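Local atomic coordinates of glutamate racemase (Francisella tularensis subsp. tularensis, PDB entry 3OUT), a protein that belongs to the aspartate/glutamate racemase family of alpha/beta proteins built on two parallel sheets, and holds D-glutamic acid in this structure. Residues B[35-43]-B[57-68]. Numbering follows the deposited sequence.
Sequences IIYFGDIAR and FAAQTAKFLIDQ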
loop_
_atom_site.group_PDB
_atom_site.type_symbol
_atom_site.label_atom_id
_atom_site.label_comp_id
_atom_site.label_asym_id
_atom_site.label_seq_id
_atom_site.Cartn_x
_atom_site.Cartn_y
_atom_site.Cartn_z
ATOM N N ILE B 35 11.934 -9.562 21.061
ATOM C CA ILE B 35 11.979 -9.646 19.597
ATOM C C ILE B 35 10.676 -9.088 19.033
ATOM O O ILE B 35 9.575 -9.430 19.496
ATOM C CB ILE B 35 12.162 -11.123 19.089
ATOM C CG1 ILE B 35 13.377 -11.807 19.765
ATOM C CG2 ILE B 35 12.254 -11.148 17.544
ATOM C CD1 ILE B 35 13.592 -13.252 19.337
ATOM N N ILE B 36 10.813 -8.267 17.990
ATOM C CA ILE B 36 9.701 -7.821 17.178
ATOM C C ILE B 36 9.907 -8.465 15.803
ATOM O O ILE B 36 10.905 -8.195 15.149
ATOM C CB ILE B 36 9.683 -6.291 16.992
ATOM C CG1 ILE B 36 9.408 -5.584 18.313
ATOM C CG2 ILE B 36 8.658 -5.909 15.903
ATOM C CD1 ILE B 36 9.480 -4.009 18.223
ATOM N N TYR B 37 8.993 -9.340 15.412
ATOM C CA TYR B 37 8.952 -9.892 14.079
ATOM C C TYR B 37 7.996 -9.024 13.217
ATOM O O TYR B 37 6.871 -8.704 13.663
ATOM C CB TYR B 37 8.420 -11.321 14.115
ATOM C CG TYR B 37 8.098 -11.873 12.735
ATOM C CD1 TYR B 37 9.077 -12.476 11.956
ATOM C CD2 TYR B 37 6.803 -11.818 12.218
ATOM C CE1 TYR B 37 8.812 -12.939 10.677
ATOM C CE2 TYR B 37 6.529 -12.283 10.929
ATOM C CZ TYR B 37 7.503 -12.853 10.174
ATOM O OH TYR B 37 7.232 -13.323 8.886
ATOM N N PHE B 38 8.440 -8.679 12.015
ATOM C CA PHE B 38 7.570 -8.008 11.038
ATOM C C PHE B 38 7.398 -8.849 9.815
ATOM O O PHE B 38 8.389 -9.207 9.161
ATOM C CB PHE B 38 8.094 -6.635 10.614
ATOM C CG PHE B 38 7.034 -5.772 9.951
ATOM C CD1 PHE B 38 6.370 -4.814 10.689
ATOM C CD2 PHE B 38 6.648 -6.001 8.644
ATOM C CE1 PHE B 38 5.335 -4.080 10.125
ATOM C CE2 PHE B 38 5.632 -5.257 8.065
ATOM C CZ PHE B 38 4.977 -4.292 8.832
ATOM N N GLY B 39 6.161 -9.128 9.453
ATOM C CA GLY B 39 5.897 -9.796 8.186
ATOM C C GLY B 39 4.854 -9.026 7.403
ATOM O O GLY B 39 3.751 -8.754 7.914
ATOM N N ASP B 40 5.187 -8.686 6.162
ATOM C CA ASP B 40 4.284 -7.981 5.241
ATOM C C ASP B 40 3.373 -8.983 4.538
ATOM O O ASP B 40 3.353 -9.095 3.303
ATOM C CB ASP B 40 5.100 -7.169 4.233
ATOM C CG ASP B 40 4.282 -6.239 3.393
ATOM O OD1 ASP B 40 3.093 -5.970 3.705
ATOM O OD2 ASP B 40 4.860 -5.760 2.372
ATOM N N ILE B 41 2.596 -9.690 5.338
ATOM C CA ILE B 41 1.694 -10.767 4.862
ATOM C C ILE B 41 0.684 -10.292 3.786
ATOM O O ILE B 41 0.272 -11.069 2.928
ATOM C CB ILE B 41 0.988 -11.485 6.054
ATOM C CG1 ILE B 41 1.968 -11.866 7.176
ATOM C CG2 ILE B 41 0.283 -12.762 5.574
ATOM C CD1 ILE B 41 3.246 -12.646 6.722
ATOM N N ALA B 42 0.291 -9.019 3.826
ATOM C CA ALA B 42 -0.646 -8.471 2.840
ATOM C C ALA B 42 -0.107 -8.507 1.416
ATOM O O ALA B 42 -0.888 -8.586 0.476
ATOM C CB ALA B 42 -1.037 -7.039 3.211
ATOM N N ARG B 43 1.218 -8.437 1.242
ATOM C CA ARG B 43 1.800 -8.236 -0.107
ATOM C C ARG B 43 2.786 -9.312 -0.536
ATOM O O ARG B 43 3.353 -9.217 -1.634
ATOM C CB ARG B 43 2.414 -6.816 -0.185
ATOM C CG ARG B 43 1.470 -5.754 0.251
ATOM C CD ARG B 43 2.008 -4.327 0.060
ATOM N NE ARG B 43 3.170 -4.035 0.903
ATOM C CZ ARG B 43 3.609 -2.835 1.205
ATOM N NH1 ARG B 43 3.037 -1.736 0.693
ATOM N NH2 ARG B 43 4.703 -2.739 1.974
ATOM N N PHE B 57 8.638 -1.490 -0.772
ATOM C CA PHE B 57 8.046 -2.196 0.356
ATOM C C PHE B 57 9.017 -2.243 1.523
ATOM O O PHE B 57 8.653 -1.967 2.707
ATOM C CB PHE B 57 7.708 -3.631 -0.053
ATOM C CG PHE B 57 6.549 -3.781 -0.980
ATOM C CD1 PHE B 57 5.726 -2.739 -1.328
ATOM C CD2 PHE B 57 6.307 -5.059 -1.498
ATOM C CE1 PHE B 57 4.652 -2.966 -2.172
ATOM C CE2 PHE B 57 5.252 -5.290 -2.334
ATOM C CZ PHE B 57 4.436 -4.235 -2.653
ATOM N N ALA B 58 10.291 -2.542 1.235
ATOM C CA ALA B 58 11.301 -2.668 2.312
ATOM C C ALA B 58 11.555 -1.345 3.017
ATOM O O ALA B 58 11.770 -1.347 4.235
ATOM C CB ALA B 58 12.640 -3.191 1.753
ATOM N N ALA B 59 11.490 -0.226 2.287
ATOM C CA ALA B 59 11.668 1.079 2.947
ATOM C C ALA B 59 10.559 1.308 3.987
ATOM O O ALA B 59 10.815 1.808 5.060
ATOM C CB ALA B 59 11.760 2.227 1.938
ATOM N N GLN B 60 9.333 0.876 3.702
ATOM C CA GLN B 60 8.244 1.059 4.626
ATOM C C GLN B 60 8.451 0.240 5.906
ATOM O O GLN B 60 8.315 0.773 7.009
ATOM C CB GLN B 60 6.915 0.656 3.968
ATOM C CG GLN B 60 6.520 1.506 2.739
ATOM C CD GLN B 60 5.173 1.093 2.266
ATOM O OE1 GLN B 60 5.024 0.028 1.701
ATOM N NE2 GLN B 60 4.147 1.923 2.533
ATOM N N THR B 61 8.795 -1.047 5.762
ATOM C CA THR B 61 9.017 -1.934 6.919
ATOM C C THR B 61 10.194 -1.396 7.738
ATOM O O THR B 61 10.145 -1.393 8.944
ATOM C CB THR B 61 9.269 -3.370 6.502
ATOM O OG1 THR B 61 8.083 -3.846 5.847
ATOM C CG2 THR B 61 9.575 -4.267 7.717
ATOM N N ALA B 62 11.242 -0.953 7.085
ATOM C CA ALA B 62 12.398 -0.392 7.788
ATOM C C ALA B 62 12.009 0.768 8.657
ATOM O O ALA B 62 12.389 0.830 9.843
ATOM C CB ALA B 62 13.533 0.016 6.808
ATOM N N LYS B 63 11.205 1.685 8.105
ATOM C CA LYS B 63 10.772 2.841 8.873
ATOM C C LYS B 63 9.912 2.403 10.058
ATOM O O LYS B 63 10.021 2.963 11.152
ATOM C CB LYS B 63 10.058 3.863 7.982
ATOM C CG LYS B 63 11.017 4.443 6.962
ATOM C CD LYS B 63 10.310 5.262 5.877
ATOM C CE LYS B 63 11.282 5.645 4.769
ATOM N NZ LYS B 63 10.605 6.497 3.671
ATOM N N PHE B 64 9.015 1.435 9.854
ATOM C CA PHE B 64 8.200 0.945 10.943
ATOM C C PHE B 64 9.088 0.409 12.058
ATOM O O PHE B 64 8.868 0.704 13.229
ATOM C CB PHE B 64 7.236 -0.157 10.443
ATOM C CG PHE B 64 6.360 -0.720 11.514
ATOM C CD1 PHE B 64 6.827 -1.677 12.384
ATOM C CD2 PHE B 64 5.064 -0.256 11.669
ATOM C CE1 PHE B 64 6.024 -2.182 13.369
ATOM C CE2 PHE B 64 4.251 -0.760 12.673
ATOM C CZ PHE B 64 4.739 -1.742 13.514
ATOM N N LEU B 65 10.101 -0.380 11.725
ATOM C CA LEU B 65 10.920 -0.979 12.787
ATOM C C LEU B 65 11.744 0.057 13.533
ATOM O O LEU B 65 11.907 -0.046 14.748
ATOM C CB LEU B 65 11.835 -2.059 12.203
ATOM C CG LEU B 65 11.143 -3.363 11.833
ATOM C CD1 LEU B 65 12.058 -4.305 11.073
ATOM C CD2 LEU B 65 10.517 -4.080 13.066
ATOM N N ILE B 66 12.274 1.035 12.801
ATOM C CA ILE B 66 13.088 2.100 13.406
ATOM C C ILE B 66 12.241 2.952 14.354
ATOM O O ILE B 66 12.708 3.347 15.419
ATOM C CB ILE B 66 13.844 2.918 12.351
ATOM C CG1 ILE B 66 14.900 2.041 11.664
ATOM C CG2 ILE B 66 14.447 4.220 12.971
ATOM C CD1 ILE B 66 16.064 1.429 12.525
ATOM N N ASP B 67 10.970 3.151 14.037
ATOM C CA ASP B 67 10.036 3.836 14.933
ATOM C C ASP B 67 9.766 3.074 16.216
ATOM O O ASP B 67 9.354 3.685 17.232
ATOM C CB ASP B 67 8.687 4.073 14.239
ATOM C CG ASP B 67 8.618 5.370 13.499
ATOM O OD1 ASP B 67 9.646 6.038 13.320
ATOM O OD2 ASP B 67 7.469 5.664 13.071
ATOM N N GLN B 68 10.006 1.758 16.214
ATOM C CA GLN B 68 9.886 0.945 17.448
ATOM C C GLN B 68 11.167 0.922 18.269
ATOM O O GLN B 68 11.223 0.274 19.350
ATOM C CB GLN B 68 9.513 -0.511 17.150
ATOM C CG GLN B 68 8.409 -0.742 16.167
ATOM C CD GLN B 68 7.163 0.029 16.419
ATOM O OE1 GLN B 68 6.516 -0.168 17.461
ATOM N NE2 GLN B 68 6.769 0.899 15.433
#
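The guanidinium of Arg43 lies flat on the ring of Phe57, the two planes only 14° apart and their centres 3.7 Å from each other, a stacked cation-pi arrangement that suits a wide, delocalised cation. The chain of Arg43 bends at chi3, which lays its CD over the same ring face as a CH-pi contact. With one face thus occupied, the N-H groups work at the edge. Gln60 OE1 is gripped end-on, 2.8 Å from Arg43 NH1 and 2.8 Å from Arg43 NH2; NH1 meets an in-plane lone pair, whereas NH2 is tilted from the carbonyl plane. Along the neighbouring edge, Asp40 OD2 forms a salt bridge with Arg43 NE at 2.8 Å through its syn lone pair and also accepts from NH2, a two-nitrogen grip that fixes the rotation of the guanidinium. The same oxygen is hydrogen-bonded to Tyr46 OH, so Asp40 links Arg43 to Tyr46, a residue of the D-glutamic acid pocket.

Strand 35-39 belongs to the six-stranded parallel sheet, and helix 51-67, next in the chain, packs on one face of it as in a beta-alpha-beta crossover; the axes of strand 35-39 and helix 57-67 come within 10.0 Å, nearly antiparallel (158°). Between them, Phe38 is a broad apolar plate: its CG stands anti to the backbone N (chi1 -163°), and its CD2 rests 3.5 Å from Thr61 CG2. Thr61, short and branched, turns this methyl to the ring. Phe38 CE1 sits over one face of the Phe64 ring, toward its rim; the opposite face receives Gln68 NE2, itself bonded to Phe64 O. Further back along the strand, Ile36 CG2 meets Leu65 CD2 at 3.9 Å, while its CD1 reaches Gln68 CB; Gln68 OE1 accepts from Arg51 of a neighbouring subunit.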